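Local coordinates for immunity protein (Neisseria meningitidis, PDB 4Q7O) that probably protects its own cell by neutralising a cognate toxin of the contact-dependent growth-inhibition system, at residues R67-G70 with D71-E74; N76-E79 with Y80-K83; I104-A107 with Y108-F111. All coordinates share one frame; numbering follows the deposited sequence.

Interaction 1 of 3, residues R67-G70 with D71-E74; sequences RWIG and DYEE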
ATOM      1  N   ARG B  67      14.373 -21.117 -14.124  1.00 10.33           N
ATOM      2  CA  ARG B  67      15.116 -21.343 -12.891  1.00 11.11           C
ATOM      3  C   ARG B  67      14.160 -21.610 -11.729  1.00 10.50           C
ATOM      4  O   ARG B  67      12.944 -21.494 -11.887  1.00 12.31           O
ATOM      5  CB  ARG B  67      16.066 -20.171 -12.620  1.00 13.48           C
ATOM      6  CG  ARG B  67      17.326 -20.277 -13.474  1.00 17.23           C
ATOM      7  CD  ARG B  67      18.144 -19.001 -13.549  1.00 20.64           C
ATOM      8  NE  ARG B  67      19.410 -19.225 -14.249  1.00 22.37           N
ATOM      9  CZ  ARG B  67      19.583 -19.118 -15.567  1.00 23.89           C
ATOM     10  NH1 ARG B  67      20.778 -19.345 -16.098  1.00 24.48           N
ATOM     11  NH2 ARG B  67      18.571 -18.774 -16.357  1.00 24.56           N
ATOM     12  N   TRP B  68      14.715 -21.997 -10.582  1.00  9.69           N
ATOM     13  CA  TRP B  68      13.929 -22.440  -9.437  1.00  9.30           C
ATOM     14  C   TRP B  68      12.902 -21.400  -9.023  1.00  9.78           C
ATOM     15  O   TRP B  68      13.226 -20.223  -8.885  1.00 10.75           O
ATOM     16  CB  TRP B  68      14.858 -22.692  -8.259  1.00  9.97           C
ATOM     17  CG  TRP B  68      14.239 -23.418  -7.112  1.00 10.16           C
ATOM     18  CD1 TRP B  68      13.604 -24.634  -7.145  1.00 11.56           C
ATOM     19  CD2 TRP B  68      14.253 -23.008  -5.743  1.00 11.13           C
ATOM     20  NE1 TRP B  68      13.203 -24.985  -5.880  1.00 11.11           N
ATOM     21  CE2 TRP B  68      13.592 -24.005  -5.001  1.00 11.49           C
ATOM     22  CE3 TRP B  68      14.750 -21.881  -5.072  1.00 11.76           C
ATOM     23  CZ2 TRP B  68      13.414 -23.913  -3.616  1.00 12.50           C
ATOM     24  CZ3 TRP B  68      14.579 -21.790  -3.705  1.00 12.23           C
ATOM     25  CH2 TRP B  68      13.913 -22.798  -2.989  1.00 12.79           C
ATOM     26  N   ILE B  69      11.666 -21.836  -8.805  1.00 10.73           N
ATOM     27  CA  ILE B  69      10.638 -20.937  -8.279  1.00 11.94           C
ATOM     28  C   ILE B  69      10.102 -21.384  -6.917  1.00 10.94           C
ATOM     29  O   ILE B  69       9.131 -20.831  -6.417  1.00 10.96           O
ATOM     30  CB  ILE B  69       9.484 -20.724  -9.276  1.00 13.82           C
ATOM     31  CG1 ILE B  69       8.791 -22.044  -9.606  1.00 14.50           C
ATOM     32  CG2 ILE B  69      10.003 -20.064 -10.549  1.00 13.69           C
ATOM     33  CD1 ILE B  69       7.512 -21.880 -10.411  1.00 16.05           C
ATOM     34  N   GLY B  70      10.764 -22.364  -6.308  1.00 11.34           N
ATOM     35  CA  GLY B  70      10.303 -22.915  -5.047  1.00 13.29           C
ATOM     36  C   GLY B  70      10.178 -21.909  -3.918  1.00 15.27           C
ATOM     37  O   GLY B  70       9.312 -22.047  -3.050  1.00 16.50           O
ATOM     38  N   ASP B  71      11.032 -20.891  -3.915  1.00 16.13           N
ATOM     39  CA  ASP B  71      10.955 -19.878  -2.864  1.00 17.88           C
ATOM     40  C   ASP B  71       9.888 -18.797  -3.115  1.00 15.64           C
ATOM     41  O   ASP B  71       9.755 -17.854  -2.330  1.00 16.75           O
ATOM     42  CB  ASP B  71      12.330 -19.268  -2.573  1.00 21.67           C
ATOM     43  CG  ASP B  71      12.980 -18.670  -3.798  1.00 24.48           C
ATOM     44  OD1 ASP B  71      12.430 -18.831  -4.910  1.00 24.94           O
ATOM     45  OD2 ASP B  71      14.060 -18.051  -3.647  1.00 27.04           O
ATOM     46  N   TYR B  72       9.113 -18.955  -4.186  1.00 12.37           N
ATOM     47  CA  TYR B  72       7.957 -18.091  -4.439  1.00 10.60           C
ATOM     48  C   TYR B  72       6.637 -18.744  -4.023  1.00 11.63           C
ATOM     49  O   TYR B  72       5.586 -18.118  -4.126  1.00 11.25           O
ATOM     50  CB  TYR B  72       7.840 -17.719  -5.925  1.00 10.92           C
ATOM     51  CG  TYR B  72       8.981 -16.911  -6.503  1.00 11.48           C
ATOM     52  CD1 TYR B  72       9.292 -15.652  -6.008  1.00 12.79           C
ATOM     53  CD2 TYR B  72       9.703 -17.383  -7.590  1.00 12.00           C
ATOM     54  CE1 TYR B  72      10.321 -14.897  -6.560  1.00 12.98           C
ATOM     55  CE2 TYR B  72      10.738 -16.646  -8.141  1.00 13.06           C
ATOM     56  CZ  TYR B  72      11.041 -15.402  -7.626  1.00 13.74           C
ATOM     57  OH  TYR B  72      12.064 -14.664  -8.184  1.00 16.24           O
ATOM     58  N   GLU B  73       6.689 -19.994  -3.566  1.00 13.46           N
ATOM     59  CA  GLU B  73       5.473 -20.794  -3.369  1.00 15.35           C
ATOM     60  C   GLU B  73       4.457 -20.200  -2.394  1.00 14.94           C
ATOM     61  O   GLU B  73       3.250 -20.413  -2.539  1.00 15.82           O
ATOM     62  CB  GLU B  73       5.821 -22.228  -2.960  1.00 18.27           C
ATOM     63  CG  GLU B  73       6.282 -23.081  -4.128  1.00 21.67           C
ATOM     64  CD  GLU B  73       6.735 -24.469  -3.717  1.00 25.67           C
ATOM     65  OE1 GLU B  73       6.572 -24.840  -2.534  1.00 27.48           O
ATOM     66  OE2 GLU B  73       7.257 -25.188  -4.588  1.00 26.91           O
ATOM     67  N   GLU B  74       4.947 -19.449  -1.416  1.00 14.90           N
ATOM     68  CA  GLU B  74       4.098 -18.860  -0.378  1.00 16.35           C
ATOM     69  C   GLU B  74       3.715 -17.411  -0.679  1.00 14.67           C
ATOM     70  O   GLU B  74       2.987 -16.784   0.091  1.00 16.81           O
ATOM     71  CB  GLU B  74       4.813 -18.913   0.969  1.00 21.26           C
ATOM     72  CG  GLU B  74       5.312 -20.290   1.361  1.00 26.45           C
ATOM     73  CD  GLU B  74       4.227 -21.140   1.972  1.00 30.91           C
ATOM     74  OE1 GLU B  74       3.234 -21.434   1.270  1.00 32.87           O
ATOM     75  OE2 GLU B  74       4.361 -21.504   3.160  1.00 32.68           O
TER
HETATM   76  O   HOH W   1      14.226 -18.366  -7.178  1.00 35.58           O
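Ile69 O accepts the backbone N-H of Tyr72 over 2.9 Å with an N-H...O angle of 158°, the i to i+3 bond that defines a single 3-10 turn running from Gly70 to Tyr72. The donor stands well above the carbonyl plane, so it does not follow a lone pair. The next bond of the same kind, Glu73 N to Gly70 O, is weak at 3.4 Å, consistent with the 3-10 segment ending at Tyr72. This short 3-10 element lies on the surface, in the long connection between strands 58-62 and 86-91.

The side chains gather on different flanks of the turn. With its CG anti to the backbone N (chi1 -168°), the Trp68 indole folds forward over the peptide: Gly70 N and Asp71 N both lie over one face of the ring, toward the rim. Where Trp68 and Asp71 meet, indole CZ3 approaches carboxylate carbon CG of Asp71 to 3.5 Å, and the planes of ring and carboxylate are 34° apart, tilted rather than stacked. Across the turn, Ile69 presents its CB to the edge of the Tyr72 ring, in the ring plane, 3.7 Å from CD2, with the two side chains crossing at about a right angle. Tyr72 also meets the ring of Tyr88, and Ile69 rests on Phe78 and Ile81, which ties the turn to the following part of the connection. The extended chain of Glu73 runs back past Gly70, CG touching Gly70 O at 3.4 Å. One water bridges the start of the turn, hydrogen-bonded to Trp68 O (2.7 Å) and Asp71 OD1 (2.9 Å).

Interaction 2 of 3, residues N76-E79 with Y80-K83; sequences NGFE and YIDK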
ATOM      1  N   ASN B  76       1.826 -14.315  -2.501  1.00  8.78           N
ATOM      2  CA  ASN B  76       0.586 -13.979  -3.193  1.00  9.73           C
ATOM      3  C   ASN B  76       0.858 -13.808  -4.679  1.00  8.70           C
ATOM      4  O   ASN B  76       1.684 -12.989  -5.053  1.00  9.37           O
ATOM      5  CB  ASN B  76       0.025 -12.642  -2.694  1.00 12.30           C
ATOM      6  CG  ASN B  76      -0.354 -12.649  -1.232  1.00 16.77           C
ATOM      7  OD1 ASN B  76      -0.592 -13.695  -0.634  1.00 19.26           O
ATOM      8  ND2 ASN B  76      -0.438 -11.454  -0.652  1.00 17.33           N
ATOM      9  N   GLY B  77       0.170 -14.564  -5.525  1.00  8.49           N
ATOM     10  CA  GLY B  77       0.382 -14.444  -6.953  1.00  8.71           C
ATOM     11  C   GLY B  77       1.274 -15.525  -7.536  1.00  8.06           C
ATOM     12  O   GLY B  77       1.509 -15.545  -8.742  1.00  7.57           O
ATOM     13  N   PHE B  78       1.762 -16.431  -6.693  1.00  7.90           N
ATOM     14  CA  PHE B  78       2.571 -17.551  -7.176  1.00  8.45           C
ATOM     15  C   PHE B  78       1.936 -18.255  -8.377  1.00  8.94           C
ATOM     16  O   PHE B  78       2.620 -18.637  -9.329  1.00  8.93           O
ATOM     17  CB  PHE B  78       2.812 -18.564  -6.058  1.00  9.63           C
ATOM     18  CG  PHE B  78       3.523 -19.802  -6.514  1.00 10.64           C
ATOM     19  CD1 PHE B  78       4.882 -19.762  -6.789  1.00 11.77           C
ATOM     20  CD2 PHE B  78       2.842 -21.002  -6.667  1.00 11.91           C
ATOM     21  CE1 PHE B  78       5.548 -20.896  -7.203  1.00 13.17           C
ATOM     22  CE2 PHE B  78       3.507 -22.134  -7.085  1.00 13.30           C
ATOM     23  CZ  PHE B  78       4.858 -22.080  -7.355  1.00 13.69           C
ATOM     24  N   GLU B  79       0.619 -18.402  -8.339  1.00  8.94           N
ATOM     25  CA  GLU B  79      -0.083 -19.132  -9.391  1.00 10.74           C
ATOM     26  C   GLU B  79       0.031 -18.513 -10.793  1.00  9.69           C
ATOM     27  O   GLU B  79      -0.225 -19.195 -11.794  1.00 10.03           O
ATOM     28  CB  GLU B  79      -1.545 -19.371  -8.995  1.00 14.86           C
ATOM     29  CG  GLU B  79      -1.694 -20.314  -7.801  1.00 20.31           C
ATOM     30  CD  GLU B  79      -3.138 -20.671  -7.496  1.00 25.98           C
ATOM     31  OE1 GLU B  79      -3.364 -21.489  -6.578  1.00 28.56           O
ATOM     32  OE2 GLU B  79      -4.046 -20.130  -8.165  1.00 28.84           O
ATOM     33  N   TYR B  80       0.423 -17.240 -10.876  1.00  8.07           N
ATOM     34  CA  TYR B  80       0.608 -16.615 -12.183  1.00  8.65           C
ATOM     35  C   TYR B  80       1.788 -17.191 -12.949  1.00  8.70           C
ATOM     36  O   TYR B  80       1.780 -17.183 -14.178  1.00  9.74           O
ATOM     37  CB  TYR B  80       0.787 -15.095 -12.069  1.00  8.12           C
ATOM     38  CG  TYR B  80      -0.446 -14.336 -11.627  1.00  8.38           C
ATOM     39  CD1 TYR B  80      -1.617 -14.371 -12.377  1.00  9.38           C
ATOM     40  CD2 TYR B  80      -0.428 -13.564 -10.477  1.00  8.87           C
ATOM     41  CE1 TYR B  80      -2.749 -13.680 -11.982  1.00  9.35           C
ATOM     42  CE2 TYR B  80      -1.554 -12.851 -10.076  1.00  9.09           C
ATOM     43  CZ  TYR B  80      -2.711 -12.920 -10.832  1.00  9.99           C
ATOM     44  OH  TYR B  80      -3.828 -12.225 -10.446  1.00 10.94           O
ATOM     45  N   ILE B  81       2.806 -17.673 -12.235  1.00  8.56           N
ATOM     46  CA  ILE B  81       4.059 -18.044 -12.896  1.00  9.04           C
ATOM     47  C   ILE B  81       3.839 -19.114 -13.965  1.00 10.49           C
ATOM     48  O   ILE B  81       4.365 -19.012 -15.075  1.00 12.28           O
ATOM     49  CB  ILE B  81       5.148 -18.501 -11.892  1.00  9.74           C
ATOM     50  CG1 ILE B  81       5.449 -17.391 -10.879  1.00  9.81           C
ATOM     51  CG2 ILE B  81       6.414 -18.887 -12.634  1.00 10.67           C
ATOM     52  CD1 ILE B  81       6.335 -17.836  -9.728  1.00  9.96           C
ATOM     53  N   ASP B  82       3.038 -20.125 -13.642  1.00 11.25           N
ATOM     54  CA  ASP B  82       2.763 -21.202 -14.590  1.00 13.69           C
ATOM     55  C   ASP B  82       1.878 -20.773 -15.765  1.00 13.36           C
ATOM     56  O   ASP B  82       1.805 -21.474 -16.773  1.00 15.59           O
ATOM     57  CB  ASP B  82       2.139 -22.403 -13.868  1.00 17.40           C
ATOM     58  CG  ASP B  82       1.973 -23.607 -14.775  1.00 22.18           C
ATOM     59  OD1 ASP B  82       3.001 -24.205 -15.157  1.00 24.58           O
ATOM     60  OD2 ASP B  82       0.816 -23.950 -15.105  1.00 24.42           O
ATOM     61  N   LYS B  83       1.227 -19.618 -15.643  1.00 10.70           N
ATOM     62  CA  LYS B  83       0.247 -19.178 -16.641  1.00 10.28           C
ATOM     63  C   LYS B  83       0.781 -18.155 -17.643  1.00  9.80           C
ATOM     64  O   LYS B  83       0.350 -18.134 -18.791  1.00 10.52           O
ATOM     65  CB  LYS B  83      -0.990 -18.606 -15.948  1.00 10.05           C
ATOM     66  CG  LYS B  83      -1.620 -19.551 -14.938  1.00 11.04           C
ATOM     67  CD  LYS B  83      -2.808 -18.913 -14.235  1.00 12.90           C
ATOM     68  CE  LYS B  83      -3.437 -19.873 -13.230  1.00 15.18           C
ATOM     69  NZ  LYS B  83      -4.753 -19.386 -12.716  1.00 17.15           N
TER
HETATM   70  O   HOH W   2       2.704 -20.998 -10.781  1.00 13.77           O
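The Tyr80 ring inclines toward the Gly77 peptide, neither squarely face-on nor edge-on, with CD2 3.3 Å from Gly77 O. The Phe78 ring likewise receives methyl CD1 of Ile81 obliquely, 3.8 Å from Phe78 CD1, while one of its faces carries a water near the rim. At chi1 175° the Phe78 ring swings opposite its own amide nitrogen, which brings it to that methyl. Two consecutive i to i+3 bonds wind the backbone into successive tight turns with helical backbone angles, Tyr80 N to Gly77 O at 2.9 Å and Ile81 N to Phe78 O at 3.1 Å; in each the donor sits well above the carbonyl plane. Gly77, with positive phi (100°), begins this winding inside the connection from strand 58-62 to strand 86-91. Ile81 packs inward on Ile101, and Tyr80 on Pro103, so the turns lie against strand 98-103, outermost in the sheet within this chain. Phe78 O has a second partner: the water on the ring's face donates to it at 2.8 Å and accepts from Asp82 N. The extended Lys83 chain passes along Glu79 O, its CG 3.5 Å away, and brings NZ to 4.7 Å from Glu79 OE2, opposite charges not in contact.

Interaction 3 of 3, residues I104-A107 with Y108-F111; sequences INLA and YHYF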
ATOM      1  N   ILE B 104       3.485  -9.862 -15.987  1.00  7.29           N
ATOM      2  CA  ILE B 104       4.199  -8.714 -16.530  1.00  8.66           C
ATOM      3  C   ILE B 104       3.261  -7.723 -17.236  1.00  8.15           C
ATOM      4  O   ILE B 104       3.438  -6.518 -17.134  1.00  7.12           O
ATOM      5  CB  ILE B 104       5.366  -9.165 -17.439  1.00 10.53           C
ATOM      6  CG1 ILE B 104       6.478  -9.776 -16.579  1.00 11.70           C
ATOM      7  CG2 ILE B 104       5.917  -8.006 -18.252  1.00 11.09           C
ATOM      8  CD1 ILE B 104       7.562 -10.472 -17.369  1.00 13.47           C
ATOM      9  N   ASN B 105       2.240  -8.217 -17.922  1.00  8.04           N
ATOM     10  CA  ASN B 105       1.300  -7.313 -18.581  1.00  7.97           C
ATOM     11  C   ASN B 105       0.642  -6.371 -17.585  1.00  6.44           C
ATOM     12  O   ASN B 105       0.519  -5.166 -17.829  1.00  7.00           O
ATOM     13  CB  ASN B 105       0.212  -8.099 -19.317  1.00  9.42           C
ATOM     14  CG  ASN B 105       0.711  -8.756 -20.576  1.00 13.74           C
ATOM     15  OD1 ASN B 105       1.801  -8.450 -21.071  1.00 15.64           O
ATOM     16  ND2 ASN B 105      -0.097  -9.655 -21.121  1.00 14.88           N
ATOM     17  N   LEU B 106       0.201  -6.923 -16.460  1.00  6.43           N
ATOM     18  CA  LEU B 106      -0.404  -6.100 -15.418  1.00  6.67           C
ATOM     19  C   LEU B 106       0.618  -5.149 -14.813  1.00  6.47           C
ATOM     20  O   LEU B 106       0.303  -3.996 -14.530  1.00  6.51           O
ATOM     21  CB  LEU B 106      -1.064  -6.972 -14.343  1.00  6.76           C
ATOM     22  CG  LEU B 106      -1.667  -6.195 -13.166  1.00  7.33           C
ATOM     23  CD1 LEU B 106      -2.757  -5.229 -13.615  1.00  8.81           C
ATOM     24  CD2 LEU B 106      -2.210  -7.142 -12.119  1.00  8.51           C
ATOM     25  N   ALA B 107       1.848  -5.618 -14.627  1.00  6.03           N
ATOM     26  CA  ALA B 107       2.909  -4.728 -14.153  1.00  6.23           C
ATOM     27  C   ALA B 107       3.099  -3.531 -15.083  1.00  6.11           C
ATOM     28  O   ALA B 107       3.195  -2.393 -14.621  1.00  6.95           O
ATOM     29  CB  ALA B 107       4.216  -5.476 -13.988  1.00  7.78           C
ATOM     30  N   TYR B 108       3.147  -3.775 -16.389  1.00  6.90           N
ATOM     31  CA  TYR B 108       3.256  -2.662 -17.331  1.00  7.27           C
ATOM     32  C   TYR B 108       2.077  -1.691 -17.234  1.00  7.61           C
ATOM     33  O   TYR B 108       2.254  -0.484 -17.340  1.00  8.22           O
ATOM     34  CB  TYR B 108       3.428  -3.161 -18.764  1.00  9.88           C
ATOM     35  CG  TYR B 108       4.871  -3.363 -19.144  1.00 13.23           C
ATOM     36  CD1 TYR B 108       5.652  -2.297 -19.586  1.00 15.76           C
ATOM     37  CD2 TYR B 108       5.461  -4.610 -19.057  1.00 15.61           C
ATOM     38  CE1 TYR B 108       6.980  -2.476 -19.937  1.00 17.25           C
ATOM     39  CE2 TYR B 108       6.793  -4.800 -19.412  1.00 15.75           C
ATOM     40  CZ  TYR B 108       7.544  -3.731 -19.848  1.00 17.50           C
ATOM     41  OH  TYR B 108       8.866  -3.919 -20.187  1.00 20.38           O
ATOM     42  N   HIS B 109       0.881  -2.234 -17.043  1.00  7.76           N
ATOM     43  CA  HIS B 109      -0.326  -1.447 -16.801  1.00  8.08           C
ATOM     44  C   HIS B 109      -0.105  -0.525 -15.598  1.00  7.12           C
ATOM     45  O   HIS B 109      -0.317   0.687 -15.684  1.00  7.77           O
ATOM     46  CB  HIS B 109      -1.484  -2.429 -16.575  1.00 10.40           C
ATOM     47  CG  HIS B 109      -2.805  -1.805 -16.247  1.00 15.29           C
ATOM     48  ND1 HIS B 109      -3.552  -1.107 -17.171  1.00 18.16           N
ATOM     49  CD2 HIS B 109      -3.553  -1.857 -15.121  1.00 16.72           C
ATOM     50  CE1 HIS B 109      -4.688  -0.721 -16.614  1.00 17.80           C
ATOM     51  NE2 HIS B 109      -4.716  -1.166 -15.371  1.00 18.41           N
ATOM     52  N   TYR B 110       0.359  -1.086 -14.488  1.00  6.22           N
ATOM     53  CA  TYR B 110       0.639  -0.267 -13.310  1.00  5.83           C
ATOM     54  C   TYR B 110       1.730   0.769 -13.549  1.00  6.00           C
ATOM     55  O   TYR B 110       1.604   1.909 -13.118  1.00  7.06           O
ATOM     56  CB  TYR B 110       1.036  -1.141 -12.127  1.00  5.72           C
ATOM     57  CG  TYR B 110      -0.092  -1.907 -11.476  1.00  5.94           C
ATOM     58  CD1 TYR B 110      -1.329  -1.313 -11.249  1.00  7.36           C
ATOM     59  CD2 TYR B 110       0.094  -3.224 -11.062  1.00  5.31           C
ATOM     60  CE1 TYR B 110      -2.352  -2.007 -10.632  1.00  7.24           C
ATOM     61  CE2 TYR B 110      -0.931  -3.931 -10.440  1.00  6.02           C
ATOM     62  CZ  TYR B 110      -2.151  -3.319 -10.234  1.00  6.44           C
ATOM     63  OH  TYR B 110      -3.165  -4.004  -9.617  1.00  7.62           O
ATOM     64  N   PHE B 111       2.809   0.372 -14.213  1.00  5.56           N
ATOM     65  CA  PHE B 111       3.914   1.300 -14.453  1.00  6.65           C
ATOM     66  C   PHE B 111       3.493   2.465 -15.343  1.00  7.50           C
ATOM     67  O   PHE B 111       3.919   3.603 -15.145  1.00  7.45           O
ATOM     68  CB  PHE B 111       5.129   0.570 -15.034  1.00  8.30           C
ATOM     69  CG  PHE B 111       6.027  -0.026 -13.988  1.00  9.08           C
ATOM     70  CD1 PHE B 111       5.524  -0.901 -13.029  1.00 10.43           C
ATOM     71  CD2 PHE B 111       7.373   0.301 -13.948  1.00 10.33           C
ATOM     72  CE1 PHE B 111       6.355  -1.447 -12.060  1.00 11.04           C
ATOM     73  CE2 PHE B 111       8.208  -0.243 -12.982  1.00 11.12           C
ATOM     74  CZ  PHE B 111       7.698  -1.117 -12.039  1.00 11.06           C
TER
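The first two turns of helix 104-121, which follows directly on strand 98-103, make this contact. Ile104 CG2 meets the Tyr108 ring at its edge and in its plane, 3.5 Å from CD2, the two side chains lying side by side and pointing the same way. Four successive i to i+4 bonds establish a regular alpha-helix: Tyr108 N to Ile104 O at 2.9 Å, His109 N to Asn105 O, Tyr110 N to Leu106 O and Phe111 N to Ala107 O at 2.8 Å. The first and last donors lie nearly on the line of the carbonyl, unlike the bent bonds of a 3-10 turn. A trans chi1 (177°) carries the Leu106 branch forward to Tyr110. There CD1 makes a CH-pi contact over one ring face, 4.1 Å from the centroid and 22° off the normal, while CG touches Tyr110 CE2 at 3.6 Å. The same CD1 also meets His109 CD2 at 3.8 Å, reaching both aromatic side chains. Tyr110 OH is held by hydrogen bonds to His21 and Asn19. Toward the sheet, Ala107 packs on Ile87 and Phe111 on Phe89, while the Tyr108 ring meets Tyr136 of helix 126-139 edge-to-face.

Interactions 1 and 2 follow one another in the connection between strands 58-62 and 86-91, their centres 10 Å apart, and they touch. Phe78 makes most of the joint, its CD1 lying 3.2 Å from Tyr72 O and 3.6 Å from Glu73 CA; separately, Ile69 CD1 packs 3.9 Å from Ile81 CG2. Interaction 3 stands apart on helix 104-121, its nearest atoms about 6 Å from interaction 2 and about 11 Å from interaction 1. Measured from the centre of the chain to the centre of each contact, the distance rises from about 7 Å for interaction 3 to 16 Å for interaction 2 and 19 Å for interaction 1. A formic acid molecule, probably from crystallisation, lies about 3 Å from the Tyr72 side chain.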